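Local structure of interleukin 22 (Danio rerio, 4O6K) at residues L33-S38 against K105-N110; A11-L16 against E129-Y134; A2-L7 against Q88-H93. The protein is a helical cytokine of the IL-10 family that probably signals, like human IL-22, by binding its cell-surface receptors in immune defence. All coordinates share one frame; numbering follows the deposited sequence. Where two conformers were deposited one is given.

Interaction 1: L33-S38 against K105-N110; sequences LLPYFS and KQFKRN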
# COMPACT_ATOMS: atom_id res chain seq x y z
N LEU A 33 -4.21 9.74 -2.91
CA LEU A 33 -2.85 9.60 -3.41
C LEU A 33 -2.68 8.31 -4.21
O LEU A 33 -2.01 8.29 -5.24
CB LEU A 33 -1.84 9.65 -2.26
CG LEU A 33 -1.81 10.97 -1.48
CD1 LEU A 33 -0.82 10.90 -0.33
CD2 LEU A 33 -1.49 12.13 -2.41
N LEU A 34 -3.29 7.23 -3.72
CA LEU A 34 -3.31 5.96 -4.45
C LEU A 34 -4.08 6.11 -5.75
O LEU A 34 -5.15 6.70 -5.77
CB LEU A 34 -3.95 4.85 -3.62
CG LEU A 34 -3.16 4.07 -2.57
CD1 LEU A 34 -4.06 3.02 -1.95
CD2 LEU A 34 -1.94 3.41 -3.20
N PRO A 35 -3.52 5.57 -6.84
CA PRO A 35 -4.31 5.45 -8.07
C PRO A 35 -5.54 4.59 -7.82
O PRO A 35 -5.44 3.59 -7.11
CB PRO A 35 -3.35 4.77 -9.05
CG PRO A 35 -1.99 5.09 -8.53
CD PRO A 35 -2.12 5.15 -7.04
N TYR A 36 -6.68 4.98 -8.38
CA TYR A 36 -7.91 4.24 -8.15
C TYR A 36 -8.01 3.02 -9.05
O TYR A 36 -7.90 3.12 -10.27
CB TYR A 36 -9.13 5.15 -8.36
CG TYR A 36 -10.45 4.41 -8.38
CD1 TYR A 36 -11.00 3.91 -7.21
CD2 TYR A 36 -11.14 4.23 -9.57
CE1 TYR A 36 -12.21 3.23 -7.23
CE2 TYR A 36 -12.35 3.56 -9.60
CZ TYR A 36 -12.88 3.06 -8.43
OH TYR A 36 -14.08 2.39 -8.45
N PHE A 37 -8.21 1.86 -8.43
CA PHE A 37 -8.44 0.63 -9.17
C PHE A 37 -9.90 0.20 -9.03
O PHE A 37 -10.36 -0.09 -7.93
CB PHE A 37 -7.52 -0.49 -8.68
CG PHE A 37 -6.13 -0.44 -9.25
CD1 PHE A 37 -5.21 0.49 -8.79
CD2 PHE A 37 -5.75 -1.33 -10.24
CE1 PHE A 37 -3.93 0.53 -9.31
CE2 PHE A 37 -4.47 -1.29 -10.76
CZ PHE A 37 -3.56 -0.36 -10.30
N SER A 38 -10.61 0.18 -10.15
CA SER A 38 -11.99 -0.30 -10.15
C SER A 38 -12.03 -1.81 -10.05
O SER A 38 -10.99 -2.47 -10.14
CB SER A 38 -12.72 0.17 -11.42
OG SER A 38 -12.19 -0.48 -12.57
N LYS A 105 4.20 5.36 -11.31
CA LYS A 105 4.74 6.71 -11.39
C LYS A 105 3.74 7.75 -10.88
O LYS A 105 4.10 8.68 -10.24
CB LYS A 105 5.20 7.04 -12.79
CG LYS A 105 6.61 6.59 -13.09
CD LYS A 105 6.82 6.43 -14.56
CE LYS A 105 5.90 5.35 -15.06
NZ LYS A 105 6.53 4.07 -15.40
N GLN A 106 2.48 7.53 -11.15
CA GLN A 106 1.45 8.46 -10.70
C GLN A 106 1.42 8.64 -9.21
O GLN A 106 1.40 9.74 -8.70
CB GLN A 106 0.07 8.06 -11.18
CG GLN A 106 -1.01 9.04 -10.80
CD GLN A 106 -2.39 8.56 -11.19
OE1 GLN A 106 -2.60 8.12 -12.26
NE2 GLN A 106 -3.31 8.62 -10.29
N PHE A 107 1.44 7.52 -8.51
CA PHE A 107 1.48 7.54 -7.08
C PHE A 107 2.69 8.33 -6.58
O PHE A 107 2.56 9.22 -5.78
CB PHE A 107 1.45 6.17 -6.47
CG PHE A 107 1.61 6.20 -5.01
CD1 PHE A 107 0.64 6.72 -4.24
CD2 PHE A 107 2.78 5.78 -4.41
CE1 PHE A 107 0.78 6.81 -2.90
CE2 PHE A 107 2.95 5.85 -3.06
CZ PHE A 107 1.94 6.38 -2.30
N LYS A 108 3.85 7.94 -7.07
CA LYS A 108 5.06 8.58 -6.72
C LYS A 108 5.04 10.08 -6.98
O LYS A 108 5.41 10.87 -6.14
CB LYS A 108 6.17 7.93 -7.49
CG LYS A 108 6.49 6.52 -7.07
CD LYS A 108 7.92 6.16 -7.37
CE LYS A 108 8.03 5.16 -8.49
NZ LYS A 108 8.95 4.02 -8.27
N ARG A 109 4.55 10.43 -8.16
CA ARG A 109 4.37 11.80 -8.58
C ARG A 109 3.46 12.57 -7.67
O ARG A 109 3.81 13.59 -7.21
CB ARG A 109 3.85 11.86 -10.02
CG ARG A 109 3.58 13.25 -10.54
CD ARG A 109 3.47 13.27 -12.04
NE ARG A 109 2.27 12.63 -12.50
CZ ARG A 109 2.25 11.47 -13.09
NH1 ARG A 109 3.35 10.82 -13.28
NH2 ARG A 109 1.13 10.96 -13.47
N ASN A 110 2.28 12.06 -7.40
CA ASN A 110 1.29 12.68 -6.53
C ASN A 110 1.74 12.74 -5.07
O ASN A 110 1.42 13.69 -4.35
CB ASN A 110 -0.05 11.95 -6.65
CG ASN A 110 -0.70 12.17 -8.01
OD1 ASN A 110 -0.31 13.08 -8.75
ND2 ASN A 110 -1.69 11.35 -8.34
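The ring of F107 presents its edge to the backbone of L33: CD1 of F107 lies 3.2 Å from L33 O, near the ring plane, so a C-H rather than the pi cloud meets the carbonyl oxygen. On the same rim, CE1 of F107 is 3.9 Å from CB of L33. The CD2 branch of L33 lies 3.8 Å from the backbone O of N110. Two residues further on, P35 crosses the F107 side chain at about a right angle and sets its CD 3.8 Å from F107 CB, while Q106 runs past the proline ring in the opposite direction with NE2 4.0 Å from P35 CB. L34 starts away from the helix, but its CD2 comes back to 4.3 Å from F107 CD1; the side chain also packs on Y58 and L133. CG anti to the backbone N (chi1 175°) places the rim of F107 against the L33 carbonyl, and the ring of Y58 of helix 47-62 meets it, the planes about 15° apart. The loop itself is positioned by E129, whose carboxylate oxygens accept hydrogen bonds from L33 N and L34 N. A loop between helices 10-24 and 39-42 laid against helix 102-117 fits the long interhelical connections of the IL-10 family helical bundle.

Interaction 2: A11-L16 against E129-Y134; sequences ATWNDL and ETNTLY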
# COMPACT_ATOMS: atom_id res chain seq x y z
N ALA A 11 -5.94 -10.10 11.57
CA ALA A 11 -5.13 -9.27 12.46
C ALA A 11 -4.48 -8.11 11.71
O ALA A 11 -4.42 -6.99 12.22
CB ALA A 11 -4.08 -10.11 13.15
N THR A 12 -3.97 -8.38 10.51
CA THR A 12 -3.36 -7.34 9.69
C THR A 12 -4.38 -6.32 9.23
O THR A 12 -4.12 -5.11 9.26
CB THR A 12 -2.66 -7.94 8.45
OG1 THR A 12 -3.61 -8.64 7.65
CG2 THR A 12 -1.56 -8.89 8.87
N TRP A 13 -5.54 -6.80 8.80
CA TRP A 13 -6.64 -5.94 8.38
C TRP A 13 -7.04 -4.96 9.49
O TRP A 13 -7.20 -3.77 9.25
CB TRP A 13 -7.85 -6.77 7.97
CG TRP A 13 -7.72 -7.43 6.63
CD1 TRP A 13 -7.36 -8.72 6.38
CD2 TRP A 13 -7.94 -6.82 5.35
NE1 TRP A 13 -7.34 -8.95 5.03
CE2 TRP A 13 -7.70 -7.80 4.37
CE3 TRP A 13 -8.32 -5.54 4.94
CZ2 TRP A 13 -7.82 -7.55 3.01
CZ3 TRP A 13 -8.44 -5.29 3.58
CH2 TRP A 13 -8.19 -6.29 2.63
N ASN A 14 -7.19 -5.49 10.70
CA ASN A 14 -7.51 -4.66 11.86
C ASN A 14 -6.47 -3.57 12.11
O ASN A 14 -6.82 -2.42 12.35
CB ASN A 14 -7.65 -5.52 13.11
CG ASN A 14 -7.91 -4.69 14.36
OD1 ASN A 14 -8.98 -4.11 14.52
ND2 ASN A 14 -6.92 -4.64 15.25
N ASP A 15 -5.20 -3.96 12.05
CA ASP A 15 -4.10 -3.01 12.24
C ASP A 15 -4.15 -1.90 11.20
O ASP A 15 -3.91 -0.74 11.51
CB ASP A 15 -2.75 -3.74 12.17
CG ASP A 15 -2.44 -4.51 13.44
OD1 ASP A 15 -3.11 -4.27 14.46
OD2 ASP A 15 -1.52 -5.36 13.40
N LEU A 16 -4.45 -2.27 9.96
CA LEU A 16 -4.56 -1.31 8.87
C LEU A 16 -5.75 -0.38 9.06
O LEU A 16 -5.67 0.81 8.77
CB LEU A 16 -4.66 -2.03 7.53
CG LEU A 16 -3.37 -2.74 7.11
CD1 LEU A 16 -3.61 -3.61 5.90
CD2 LEU A 16 -2.28 -1.72 6.82
N GLU A 129 -4.34 5.44 3.42
CA GLU A 129 -4.73 4.76 2.20
C GLU A 129 -4.15 3.35 2.10
O GLU A 129 -4.44 2.62 1.15
CB GLU A 129 -4.29 5.58 0.98
CG GLU A 129 -4.93 6.96 0.90
CD GLU A 129 -4.59 7.69 -0.38
OE1 GLU A 129 -4.27 7.02 -1.38
OE2 GLU A 129 -4.63 8.94 -0.39
N THR A 130 -3.34 2.96 3.08
CA THR A 130 -2.69 1.65 3.07
C THR A 130 -3.71 0.51 3.07
O THR A 130 -3.52 -0.50 2.39
CB THR A 130 -1.75 1.47 4.28
OG1 THR A 130 -0.95 2.65 4.45
CG2 THR A 130 -0.84 0.27 4.07
N ASN A 131 -4.79 0.69 3.83
CA ASN A 131 -5.86 -0.29 3.90
C ASN A 131 -6.46 -0.55 2.52
O ASN A 131 -6.75 -1.69 2.16
CB ASN A 131 -6.95 0.19 4.87
CG ASN A 131 -7.93 -0.90 5.25
OD1 ASN A 131 -8.83 -0.68 6.06
ND2 ASN A 131 -7.74 -2.10 4.70
N THR A 132 -6.63 0.52 1.74
CA THR A 132 -7.17 0.43 0.39
C THR A 132 -6.21 -0.33 -0.54
O THR A 132 -6.64 -1.12 -1.38
CB THR A 132 -7.45 1.83 -0.20
OG1 THR A 132 -8.43 2.50 0.61
CG2 THR A 132 -7.96 1.73 -1.63
N LEU A 133 -4.92 -0.07 -0.39
CA LEU A 133 -3.89 -0.77 -1.17
C LEU A 133 -3.93 -2.27 -0.89
O LEU A 133 -3.78 -3.09 -1.79
CB LEU A 133 -2.51 -0.20 -0.87
CG LEU A 133 -1.31 -0.81 -1.58
CD1 LEU A 133 -1.49 -0.77 -3.10
CD2 LEU A 133 -0.03 -0.10 -1.18
N TYR A 134 -4.11 -2.61 0.38
CA TYR A 134 -4.21 -4.00 0.82
C TYR A 134 -5.39 -4.69 0.16
O TYR A 134 -5.32 -5.86 -0.21
CB TYR A 134 -4.35 -4.05 2.35
CG TYR A 134 -3.73 -5.27 3.00
CD1 TYR A 134 -2.36 -5.48 2.95
CD2 TYR A 134 -4.51 -6.19 3.69
CE1 TYR A 134 -1.78 -6.58 3.56
CE2 TYR A 134 -3.94 -7.29 4.30
CZ TYR A 134 -2.58 -7.48 4.23
OH TYR A 134 -2.01 -8.57 4.84
O HOH W 1 -4.12 1.77 6.27
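W13 and Y134 form a T-shaped pair in which the edge of the tyrosine points at the face of the indole. The centroids of the Y134 ring and the six-membered ring of W13 are 4.9 Å apart with planes at 77°, and Y134 CD2 sits above the middle of the indole, 3.6 Å from W13 CE2. L16 closes over a face of the same tyrosine: its CD1 makes a CH-pi contact 3.6 Å from the Y134 ring centroid. The other branch, CD2, meets T130 CG2 at 3.7 Å. Y134 is thus touched at edge and face together, and this is the tight part, with L16, T130 and Y134 buried.

Toward the partly exposed side the fit loosens. N131, with CG anti to its backbone N (chi1 -166°), brings ND2 obliquely to within 3.5 Å of W13 CZ3, and a water bridges the helices, donating to L16 O and weakly accepting from N131 N. Replacing W13 with an alanine would probably open a gap beside the Y134 edge and leave L7 O without the indole N-H that it accepts. Helices 10-24 and 130-140, whose short segments run roughly antiparallel, their N-to-C directions 148° apart, are therefore joined mainly by aromatic and aliphatic contacts, while W13 NE1, T12 OG1 and Y134 OH bond to carbonyls of the N-terminal segment: L7 for W13, P6 for the two hydroxyls, and S9 as well for T12.

Interaction 3: A2-L7 against Q88-H93; sequences ARPTPL and QELQNH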
# COMPACT_ATOMS: atom_id res chain seq x y z
N ALA A 2 -6.14 -14.40 -1.13
CA ALA A 2 -5.03 -13.86 -1.93
C ALA A 2 -3.97 -14.94 -1.92
O ALA A 2 -4.20 -15.99 -1.33
CB ALA A 2 -4.51 -12.57 -1.35
N ARG A 3 -2.82 -14.71 -2.54
CA ARG A 3 -1.74 -15.69 -2.48
C ARG A 3 -0.88 -15.49 -1.22
O ARG A 3 -0.68 -16.45 -0.48
CB ARG A 3 -0.88 -15.71 -3.76
CG ARG A 3 -0.76 -14.42 -4.56
CD ARG A 3 -0.11 -14.66 -5.92
NE ARG A 3 -1.09 -15.04 -6.94
CZ ARG A 3 -1.41 -14.29 -7.99
NH1 ARG A 3 -0.83 -13.12 -8.18
NH2 ARG A 3 -2.32 -14.72 -8.86
N PRO A 4 -0.35 -14.27 -0.97
CA PRO A 4 0.45 -14.17 0.24
C PRO A 4 -0.44 -14.29 1.47
O PRO A 4 -1.36 -13.49 1.64
CB PRO A 4 1.07 -12.77 0.16
CG PRO A 4 0.90 -12.35 -1.26
CD PRO A 4 -0.41 -12.96 -1.65
N THR A 5 -0.16 -15.28 2.31
CA THR A 5 -1.01 -15.61 3.45
C THR A 5 -1.35 -14.47 4.44
O THR A 5 -2.42 -14.50 5.04
CB THR A 5 -0.41 -16.79 4.22
OG1 THR A 5 0.86 -16.42 4.78
CG2 THR A 5 -0.21 -17.97 3.28
N PRO A 6 -0.44 -13.48 4.63
CA PRO A 6 -0.85 -12.40 5.53
C PRO A 6 -2.06 -11.60 5.03
O PRO A 6 -2.73 -10.95 5.83
CB PRO A 6 0.39 -11.50 5.58
CG PRO A 6 1.51 -12.41 5.30
CD PRO A 6 0.99 -13.37 4.29
N LEU A 7 -2.34 -11.66 3.73
CA LEU A 7 -3.52 -11.01 3.17
C LEU A 7 -4.79 -11.69 3.65
O LEU A 7 -5.89 -11.15 3.52
CB LEU A 7 -3.45 -10.99 1.64
CG LEU A 7 -2.63 -9.85 1.04
CD1 LEU A 7 -2.22 -10.13 -0.39
CD2 LEU A 7 -3.43 -8.57 1.09
N GLN A 88 7.79 -9.01 -0.73
CA GLN A 88 8.88 -9.90 -1.12
C GLN A 88 8.38 -11.14 -1.85
O GLN A 88 8.96 -11.56 -2.86
CB GLN A 88 9.71 -10.30 0.10
CG GLN A 88 10.65 -9.21 0.58
CD GLN A 88 11.64 -8.79 -0.50
OE1 GLN A 88 11.59 -7.67 -1.00
NE2 GLN A 88 12.54 -9.70 -0.87
N GLU A 89 7.31 -11.74 -1.34
CA GLU A 89 6.73 -12.92 -1.99
C GLU A 89 6.14 -12.58 -3.35
O GLU A 89 6.32 -13.32 -4.32
CB GLU A 89 5.65 -13.55 -1.11
CG GLU A 89 5.05 -14.81 -1.73
CD GLU A 89 4.15 -15.57 -0.77
OE1 GLU A 89 4.02 -15.14 0.40
OE2 GLU A 89 3.57 -16.59 -1.18
N LEU A 90 5.44 -11.45 -3.43
CA LEU A 90 4.85 -11.01 -4.69
C LEU A 90 5.93 -10.71 -5.73
O LEU A 90 5.81 -11.09 -6.89
CB LEU A 90 3.96 -9.79 -4.48
CG LEU A 90 2.64 -10.06 -3.76
CD1 LEU A 90 1.83 -8.78 -3.63
CD2 LEU A 90 1.85 -11.12 -4.52
N GLN A 91 6.99 -10.03 -5.29
CA GLN A 91 8.08 -9.67 -6.19
C GLN A 91 8.81 -10.90 -6.75
O GLN A 91 9.35 -10.85 -7.85
CB GLN A 91 9.04 -8.72 -5.46
CG GLN A 91 10.40 -8.51 -6.12
CD GLN A 91 10.86 -7.07 -6.04
OE1 GLN A 91 10.06 -6.14 -6.13
NE2 GLN A 91 12.14 -6.89 -5.76
N ASN A 92 8.81 -11.99 -5.99
CA ASN A 92 9.42 -13.24 -6.46
C ASN A 92 8.67 -13.84 -7.66
O ASN A 92 9.26 -14.54 -8.49
CB ASN A 92 9.47 -14.26 -5.32
CG ASN A 92 10.40 -15.42 -5.61
OD1 ASN A 92 11.42 -15.26 -6.28
ND2 ASN A 92 10.05 -16.60 -5.12
N HIS A 93 7.37 -13.56 -7.74
CA HIS A 93 6.49 -14.03 -8.81
C HIS A 93 6.13 -12.95 -9.83
O HIS A 93 5.46 -13.23 -10.83
CB HIS A 93 5.23 -14.65 -8.21
CG HIS A 93 5.46 -16.00 -7.61
ND1 HIS A 93 6.22 -16.96 -8.23
CD2 HIS A 93 5.10 -16.52 -6.41
CE1 HIS A 93 6.27 -18.04 -7.47
NE2 HIS A 93 5.61 -17.80 -6.36
O HOH W 2 2.53 -16.61 1.90
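P4 carries most of the contact between the N-terminal loop and helix 76-93; the approach of R3 to L90 just before it is doubtful, because the arginine was modelled in two conformers. The P4 ring crosses the L90 side chain at about a right angle, with CG 3.6 Å from L90 CD2 and 3.8 Å from L90 CG, so that one leucine branch rests against the outer end of the pyrrolidine. E89 comes in beside CA and CB of the proline as an extended chain, CG anti to the backbone N (chi1 -178°): its OE1 is 3.7 Å from P4 CA and 3.8 Å from P4 CB. At T5 the link becomes polar. A water accepts from T5 N at 3.0 Å and donates to E89 OE1 at 2.6 Å, joining the start of the 3-10 turn to the helix through a single molecule. The turn is closed by the bond from L7 N to P4 O, and the L7 side chain touches Y134 and L137 of helix 130-140. L90 also packs on C48 and A52 of helix 47-62 and on C141, which is disulfide-bonded to C48. The N-terminal loop thus lies against the C-terminal part of helix 76-93, bordered by helices 47-62 and 130-140.

From the N terminus, the loop 2-7 comes first and pairs with helix 76-93 in interaction 3, closing a long loop. Helix 10-24 follows, and interaction 2 joins it to helix 130-140 near the far end of the chain. Interaction 1, between loop 33-38 and helix 102-117, nests inside the span closed by interaction 2, whereas interaction 3 crosses both. Interactions 1 and 2 lie on opposite sides of the chain's centre, about 17 Å between centres, yet E129 and L34 bring them into touch. Interactions 2 and 3 meet through the carbonyls of P6 and L7. Together the contacts tie the N-terminal loop, helix 130-140 and the loop after helix 10-24 into one bundle.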